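Local atomic coordinates of nucleoporin nup120 (Schizosaccharomyces pombe, PDB entry 4GQ2), a protein that forms part of the structural framework of the nuclear pore complex, the assembly through which molecules pass between nucleus and cytoplasm. Residues A912-D924 / I938-G950. Residues are numbered along the deposited sequence; the frame is centred on the assembly and turned at random.
Sequences AYIDALEFSLLAD and ITHETLKTACAAG
Tyr913 opens the contact by laying one ring face over the methyl of Ala948, a CH-pi contact with Ala948 CB 4.0 Å from the centroid of the Tyr913 ring and 29° off the normal. The two helices form an antiparallel hairpin at the C-terminal end of the chain, within the region assigned to HEAT repeats; the axes of the two segments come within 8.4 Å at 153°. The ring gets there with CG beside the backbone N, while Tyr913 CB rests against the methyl of Ala949. From the next position, Ile914 brings only its CD1 end towards that methyl, and its side chain also packs on an acidic residue of another protein's chain. Ala916 meets Thr945 methyl to methyl, CB to CG2. Leu917, whose CA lies 5.2 Å from Thr945 CA, has its CG swung opposite the backbone N (chi1 -154°); it lays CD1 over Ala946, 3.7 Å from CA, and reaches Ala949 CB with the same branch.

Ser920 is the polar centre, a knob in a hole formed by Ile938, Glu941, Thr942 and Thr945. The only hydrogen bond between the two segments runs here between hydroxyls, Ser920 OG to Thr942 OG1 at 3.0 Å, and either could be the donor; Ile938 O lies 3.1 Å from that same Thr942 OG1. Ser920 also touches Ser904 of helix 895-909, and Glu941 sends OE2 to the hydroxyl of Ser904, so that third helix packs beside the pair. Farther along, Ala923 receives the end of Ile938, whose CD1 lies 3.9 Å from Ala923 CB. Asp924 passes obliquely over Ile938 with its carboxylate: OD1 forms a salt bridge with Lys927, while Asp924 OD2 sits 3.8 Å from Ile938 CG2.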
# COMPACT_ATOMS: atom_id res chain seq x y z
N ALA A 912 -6.48 21.69 -24.15
CA ALA A 912 -6.54 20.80 -25.30
C ALA A 912 -7.51 21.40 -26.32
O ALA A 912 -8.64 20.93 -26.48
CB ALA A 912 -6.98 19.41 -24.88
N TYR A 913 -7.04 22.43 -27.01
CA TYR A 913 -7.90 23.29 -27.82
C TYR A 913 -8.44 22.67 -29.12
O TYR A 913 -9.53 23.03 -29.56
CB TYR A 913 -7.22 24.63 -28.09
CG TYR A 913 -6.78 25.35 -26.83
CD1 TYR A 913 -7.73 25.82 -25.91
CD2 TYR A 913 -5.43 25.54 -26.54
CE1 TYR A 913 -7.34 26.47 -24.75
CE2 TYR A 913 -5.03 26.19 -25.38
CZ TYR A 913 -5.99 26.66 -24.49
OH TYR A 913 -5.60 27.30 -23.34
N ILE A 914 -7.71 21.72 -29.70
CA ILE A 914 -8.16 21.04 -30.91
C ILE A 914 -9.37 20.14 -30.63
O ILE A 914 -10.34 20.13 -31.40
CB ILE A 914 -7.04 20.19 -31.57
CG1 ILE A 914 -5.71 20.97 -31.64
CG2 ILE A 914 -7.47 19.68 -32.95
CD1 ILE A 914 -5.66 22.07 -32.69
N ASP A 915 -9.30 19.39 -29.54
CA ASP A 915 -10.37 18.49 -29.13
C ASP A 915 -11.57 19.27 -28.58
O ASP A 915 -12.72 18.90 -28.83
CB ASP A 915 -9.87 17.49 -28.09
CG ASP A 915 -8.65 16.73 -28.55
OD1 ASP A 915 -8.78 15.83 -29.41
OD2 ASP A 915 -7.55 17.02 -28.04
N ALA A 916 -11.28 20.33 -27.83
CA ALA A 916 -12.32 21.24 -27.33
C ALA A 916 -13.13 21.83 -28.48
O ALA A 916 -14.33 22.07 -28.34
CB ALA A 916 -11.71 22.35 -26.49
N LEU A 917 -12.46 22.07 -29.61
CA LEU A 917 -13.09 22.61 -30.81
C LEU A 917 -13.96 21.54 -31.45
O LEU A 917 -15.13 21.77 -31.73
CB LEU A 917 -12.01 23.07 -31.81
CG LEU A 917 -12.23 24.17 -32.86
CD1 LEU A 917 -10.92 24.45 -33.59
CD2 LEU A 917 -13.31 23.86 -33.88
N GLU A 918 -13.38 20.36 -31.66
CA GLU A 918 -14.07 19.25 -32.31
C GLU A 918 -15.33 18.83 -31.54
O GLU A 918 -16.36 18.55 -32.15
CB GLU A 918 -13.13 18.07 -32.55
CG GLU A 918 -12.06 18.37 -33.60
CD GLU A 918 -11.21 17.17 -33.99
OE1 GLU A 918 -11.34 16.10 -33.35
OE2 GLU A 918 -10.40 17.30 -34.94
N PHE A 919 -15.24 18.81 -30.21
CA PHE A 919 -16.39 18.45 -29.38
C PHE A 919 -17.48 19.52 -29.43
O PHE A 919 -18.67 19.21 -29.31
CB PHE A 919 -15.98 18.18 -27.92
CG PHE A 919 -15.45 16.79 -27.68
CD1 PHE A 919 -16.22 15.68 -28.00
CD2 PHE A 919 -14.19 16.60 -27.14
CE1 PHE A 919 -15.74 14.40 -27.79
CE2 PHE A 919 -13.70 15.32 -26.92
CZ PHE A 919 -14.47 14.22 -27.25
N SER A 920 -17.06 20.77 -29.60
CA SER A 920 -17.99 21.89 -29.73
C SER A 920 -18.77 21.77 -31.04
O SER A 920 -19.99 21.97 -31.07
CB SER A 920 -17.26 23.23 -29.66
OG SER A 920 -18.17 24.29 -29.48
N LEU A 921 -18.06 21.41 -32.11
CA LEU A 921 -18.66 21.17 -33.43
C LEU A 921 -19.57 19.96 -33.37
O LEU A 921 -20.62 19.92 -34.03
CB LEU A 921 -17.58 20.96 -34.51
CG LEU A 921 -16.68 22.15 -34.90
CD1 LEU A 921 -15.47 21.69 -35.68
CD2 LEU A 921 -17.44 23.22 -35.68
N LEU A 922 -19.17 18.97 -32.58
CA LEU A 922 -19.98 17.79 -32.38
C LEU A 922 -21.25 18.13 -31.62
O LEU A 922 -22.32 17.63 -31.97
CB LEU A 922 -19.18 16.67 -31.69
CG LEU A 922 -18.55 15.64 -32.64
CD1 LEU A 922 -17.45 14.83 -31.97
CD2 LEU A 922 -19.62 14.73 -33.24
N ALA A 923 -21.14 18.99 -30.60
CA ALA A 923 -22.32 19.44 -29.84
C ALA A 923 -23.34 20.10 -30.77
O ALA A 923 -24.54 19.85 -30.65
CB ALA A 923 -21.92 20.39 -28.73
N ASP A 924 -22.83 20.92 -31.69
CA ASP A 924 -23.65 21.58 -32.70
C ASP A 924 -24.33 20.56 -33.62
O ASP A 924 -25.54 20.62 -33.84
CB ASP A 924 -22.80 22.56 -33.51
CG ASP A 924 -23.60 23.74 -34.02
OD1 ASP A 924 -24.70 23.53 -34.56
OD2 ASP A 924 -23.11 24.89 -33.88
N ILE A 938 -23.67 26.92 -27.51
CA ILE A 938 -22.76 26.11 -28.31
C ILE A 938 -21.91 26.96 -29.26
O ILE A 938 -20.70 26.78 -29.33
CB ILE A 938 -23.50 25.00 -29.09
CG1 ILE A 938 -23.98 23.90 -28.12
CG2 ILE A 938 -22.62 24.39 -30.19
CD1 ILE A 938 -24.89 22.87 -28.74
N THR A 939 -22.56 27.87 -29.99
CA THR A 939 -21.84 28.73 -30.94
C THR A 939 -20.92 29.68 -30.20
O THR A 939 -19.84 30.03 -30.70
CB THR A 939 -22.78 29.54 -31.86
OG1 THR A 939 -23.48 30.52 -31.09
CG2 THR A 939 -23.78 28.63 -32.58
N HIS A 940 -21.34 30.09 -29.00
CA HIS A 940 -20.48 30.83 -28.08
C HIS A 940 -19.23 30.04 -27.80
O HIS A 940 -18.12 30.55 -27.96
CB HIS A 940 -21.21 31.14 -26.78
CG HIS A 940 -22.12 32.34 -26.86
ND1 HIS A 940 -22.56 32.99 -25.76
CD2 HIS A 940 -22.66 33.02 -27.95
CE1 HIS A 940 -23.34 34.02 -26.12
NE2 HIS A 940 -23.40 34.04 -27.46
N GLU A 941 -19.39 28.78 -27.38
CA GLU A 941 -18.25 27.91 -27.12
C GLU A 941 -17.38 27.64 -28.35
O GLU A 941 -16.16 27.62 -28.25
CB GLU A 941 -18.67 26.60 -26.45
CG GLU A 941 -18.48 26.61 -24.94
CD GLU A 941 -17.03 26.46 -24.51
OE1 GLU A 941 -16.56 27.28 -23.69
OE2 GLU A 941 -16.35 25.51 -24.97
N THR A 942 -18.01 27.45 -29.51
CA THR A 942 -17.25 27.28 -30.75
C THR A 942 -16.27 28.44 -30.97
O THR A 942 -15.08 28.21 -31.22
CB THR A 942 -18.15 27.11 -31.99
OG1 THR A 942 -19.03 26.00 -31.80
CG2 THR A 942 -17.31 26.86 -33.24
N LEU A 943 -16.77 29.67 -30.86
CA LEU A 943 -15.94 30.87 -31.02
C LEU A 943 -14.76 30.80 -30.06
O LEU A 943 -13.60 30.80 -30.48
CB LEU A 943 -16.75 32.15 -30.77
CG LEU A 943 -17.80 32.60 -31.80
CD1 LEU A 943 -18.55 33.82 -31.29
CD2 LEU A 943 -17.18 32.87 -33.16
N LYS A 944 -15.09 30.72 -28.78
CA LYS A 944 -14.12 30.62 -27.70
C LYS A 944 -13.05 29.54 -27.94
O LYS A 944 -11.88 29.74 -27.59
CB LYS A 944 -14.87 30.35 -26.39
CG LYS A 944 -14.08 30.55 -25.11
CD LYS A 944 -15.02 30.56 -23.91
CE LYS A 944 -14.31 30.13 -22.63
NZ LYS A 944 -13.18 31.04 -22.29
N THR A 945 -13.44 28.43 -28.55
CA THR A 945 -12.53 27.30 -28.73
C THR A 945 -11.70 27.38 -30.01
O THR A 945 -10.48 27.16 -29.98
CB THR A 945 -13.27 25.94 -28.64
OG1 THR A 945 -14.34 25.90 -29.58
CG2 THR A 945 -13.81 25.73 -27.24
N ALA A 946 -12.35 27.71 -31.13
CA ALA A 946 -11.67 27.93 -32.42
C ALA A 946 -10.58 28.98 -32.30
O ALA A 946 -9.46 28.79 -32.78
CB ALA A 946 -12.67 28.32 -33.49
N CYS A 947 -10.92 30.09 -31.64
CA CYS A 947 -9.99 31.21 -31.43
C CYS A 947 -8.75 30.80 -30.64
O CYS A 947 -7.64 31.25 -30.93
CB CYS A 947 -10.72 32.37 -30.73
SG CYS A 947 -9.67 33.73 -30.14
N ALA A 948 -8.93 29.91 -29.67
CA ALA A 948 -7.84 29.47 -28.82
C ALA A 948 -6.91 28.47 -29.53
O ALA A 948 -5.74 28.36 -29.18
CB ALA A 948 -8.38 28.87 -27.53
N ALA A 949 -7.44 27.77 -30.52
CA ALA A 949 -6.67 26.79 -31.27
C ALA A 949 -5.93 27.40 -32.46
O ALA A 949 -4.89 26.90 -32.88
CB ALA A 949 -7.58 25.66 -31.74
N GLY A 950 -6.48 28.50 -32.99
CA GLY A 950 -5.93 29.17 -34.16
C GLY A 950 -6.53 28.64 -35.45
O GLY A 950 -7.72 28.33 -35.51